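Local coordinates for protein fimbrin (Schizosaccharomyces pombe, PDB 1RT8) that binds and crosslinks actin filaments, associating with the actin structures behind cell polarity, and takes part in cytokinesis, mating and spore formation, at residues S453-Y458 against I478-K483. Sequence-based numbering, arbitrary orientation.
Sequences SEYVDY and ISIARK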
loop_
_atom_site.group_PDB
_atom_site.type_symbol
_atom_site.label_atom_id
_atom_site.label_comp_id
_atom_site.label_asym_id
_atom_site.label_seq_id
_atom_site.Cartn_x
_atom_site.Cartn_y
_atom_site.Cartn_z
ATOM N N SER A 453 -24.831 5.005 -14.080
ATOM C CA SER A 453 -25.942 5.063 -13.138
ATOM C C SER A 453 -26.170 3.766 -12.376
ATOM O O SER A 453 -26.484 3.799 -11.195
ATOM C CB SER A 453 -27.230 5.467 -13.858
ATOM O OG SER A 453 -27.548 4.524 -14.865
ATOM N N GLU A 454 -25.993 2.630 -13.041
ATOM C CA GLU A 454 -26.210 1.338 -12.399
ATOM C C GLU A 454 -25.325 1.096 -11.177
ATOM O O GLU A 454 -25.701 0.358 -10.274
ATOM C CB GLU A 454 -25.997 0.194 -13.398
ATOM C CG GLU A 454 -26.959 0.171 -14.586
ATOM C CD GLU A 454 -26.745 1.329 -15.554
ATOM O OE1 GLU A 454 -25.589 1.784 -15.712
ATOM O OE2 GLU A 454 -27.734 1.773 -16.177
ATOM N N TYR A 455 -24.156 1.726 -11.141
ATOM C CA TYR A 455 -23.241 1.527 -10.028
ATOM C C TYR A 455 -23.583 2.287 -8.762
ATOM O O TYR A 455 -23.056 1.974 -7.700
ATOM C CB TYR A 455 -21.818 1.893 -10.449
ATOM C CG TYR A 455 -21.140 0.857 -11.312
ATOM C CD1 TYR A 455 -21.834 -0.258 -11.775
ATOM C CD2 TYR A 455 -19.793 0.982 -11.647
ATOM C CE1 TYR A 455 -21.204 -1.223 -12.546
ATOM C CE2 TYR A 455 -19.157 0.027 -12.414
ATOM C CZ TYR A 455 -19.861 -1.076 -12.863
ATOM O OH TYR A 455 -19.219 -2.030 -13.626
ATOM N N VAL A 456 -24.450 3.285 -8.868
ATOM C CA VAL A 456 -24.799 4.080 -7.706
ATOM C C VAL A 456 -26.253 3.886 -7.286
ATOM O O VAL A 456 -27.178 4.404 -7.915
ATOM C CB VAL A 456 -24.525 5.570 -7.973
ATOM C CG1 VAL A 456 -24.885 6.393 -6.741
ATOM C CG2 VAL A 456 -23.030 5.770 -8.348
ATOM N N ASP A 457 -26.435 3.119 -6.217
ATOM C CA ASP A 457 -27.756 2.832 -5.663
ATOM C C ASP A 457 -27.936 3.833 -4.538
ATOM O O ASP A 457 -27.307 3.706 -3.490
ATOM C CB ASP A 457 -27.787 1.412 -5.092
ATOM C CG ASP A 457 -29.167 1.005 -4.604
ATOM O OD1 ASP A 457 -29.828 1.822 -3.932
ATOM O OD2 ASP A 457 -29.582 -0.140 -4.891
ATOM N N TYR A 458 -28.791 4.828 -4.740
ATOM C CA TYR A 458 -28.972 5.838 -3.714
ATOM C C TYR A 458 -29.537 5.350 -2.381
ATOM O O TYR A 458 -29.579 6.103 -1.407
ATOM C CB TYR A 458 -29.789 7.007 -4.265
ATOM C CG TYR A 458 -28.977 7.856 -5.213
ATOM C CD1 TYR A 458 -29.125 7.741 -6.595
ATOM C CD2 TYR A 458 -28.030 8.752 -4.726
ATOM C CE1 TYR A 458 -28.347 8.502 -7.469
ATOM C CE2 TYR A 458 -27.245 9.513 -5.587
ATOM C CZ TYR A 458 -27.410 9.386 -6.954
ATOM O OH TYR A 458 -26.644 10.151 -7.799
ATOM N N ILE A 478 -15.107 5.837 -3.583
ATOM C CA ILE A 478 -13.776 5.355 -3.958
ATOM C C ILE A 478 -13.801 3.912 -4.457
ATOM O O ILE A 478 -13.156 3.591 -5.452
ATOM C CB ILE A 478 -12.780 5.476 -2.783
ATOM C CG1 ILE A 478 -12.471 6.956 -2.529
ATOM C CG2 ILE A 478 -11.511 4.683 -3.085
ATOM C CD1 ILE A 478 -11.619 7.218 -1.305
ATOM N N SER A 479 -14.543 3.043 -3.775
ATOM C CA SER A 479 -14.636 1.648 -4.190
ATOM C C SER A 479 -15.374 1.519 -5.531
ATOM O O SER A 479 -15.068 0.637 -6.341
ATOM C CB SER A 479 -15.355 0.816 -3.116
ATOM O OG SER A 479 -14.592 0.736 -1.916
ATOM N N ILE A 480 -16.356 2.384 -5.765
ATOM C CA ILE A 480 -17.095 2.327 -7.024
ATOM C C ILE A 480 -16.172 2.778 -8.160
ATOM O O ILE A 480 -16.179 2.214 -9.254
ATOM C CB ILE A 480 -18.346 3.243 -6.993
ATOM C CG1 ILE A 480 -19.410 2.657 -6.050
ATOM C CG2 ILE A 480 -18.908 3.408 -8.409
ATOM C CD1 ILE A 480 -20.682 3.509 -5.934
ATOM N N ALA A 481 -15.383 3.804 -7.891
ATOM C CA ALA A 481 -14.457 4.323 -8.889
ATOM C C ALA A 481 -13.441 3.235 -9.226
ATOM O O ALA A 481 -13.064 3.048 -10.381
ATOM C CB ALA A 481 -13.758 5.593 -8.349
ATOM N N ARG A 482 -13.019 2.483 -8.218
ATOM C CA ARG A 482 -12.057 1.424 -8.449
ATOM C C ARG A 482 -12.691 0.308 -9.264
ATOM O O ARG A 482 -12.012 -0.327 -10.077
ATOM C CB ARG A 482 -11.491 0.909 -7.116
ATOM C CG ARG A 482 -10.467 1.886 -6.537
ATOM C CD ARG A 482 -10.006 1.553 -5.123
ATOM N NE ARG A 482 -8.992 2.512 -4.684
ATOM C CZ ARG A 482 -8.656 2.727 -3.418
ATOM N NH1 ARG A 482 -9.256 2.047 -2.447
ATOM N NH2 ARG A 482 -7.726 3.632 -3.124
ATOM N N LYS A 483 -13.990 0.083 -9.068
ATOM C CA LYS A 483 -14.691 -0.953 -9.829
ATOM C C LYS A 483 -14.714 -0.552 -11.312
ATOM O O LYS A 483 -14.773 -1.403 -12.197
ATOM C CB LYS A 483 -16.136 -1.128 -9.333
ATOM C CG LYS A 483 -16.870 -2.284 -10.028
ATOM C CD LYS A 483 -18.407 -2.153 -9.974
ATOM C CE LYS A 483 -18.974 -2.331 -8.582
ATOM N NZ LYS A 483 -20.447 -2.622 -8.604
HETATM O O HOH W 1 -16.227 -1.620 -14.434
#
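Tyr455 presents one ring face to the side chain of Lys483, joining the loop that follows helix 442-451 to the C-terminal end of helix 467-483 within the fourth calponin-homology domain of fimbrin. The loop leaves its 3-10 turn here, closed by the bond from Val456 N to Ser453 O. With CG beside its own backbone N (chi1 -76°), Tyr455 directs its ring towards Lys483. Lysine suits the facing position, having both methylenes and a charge to set over the ring: its CD makes a CH-pi contact 3.6 Å from the centroid, and a bend at chi3 (-69°) brings NZ over the same face for a cation-pi interaction. Tyrosine adds a hydroxyl, hydrogen-bonded to Glu87 on helix 82-99 of the first calponin-homology domain; Asn90 of that helix is hydrogen-bonded to Lys483 O, making this corner part of an interdomain junction. At the ring's edge, one water donates to Tyr455 OH at 3.1 Å and to Lys483 O at 2.7 Å. A leucine in place of Tyr455 would probably leave the lysine without its aromatic face and Glu87 without the hydroxyl. Ile480 suits its site by branching: CG2 packs 3.9 Å from Tyr455 CB, while CD1 touches Tyr455 O in van der Waals contact. Val456, branched and buried, continues the apolar layer against Leu448, its CG2 lying 4.1 Å from Ile480 CD1.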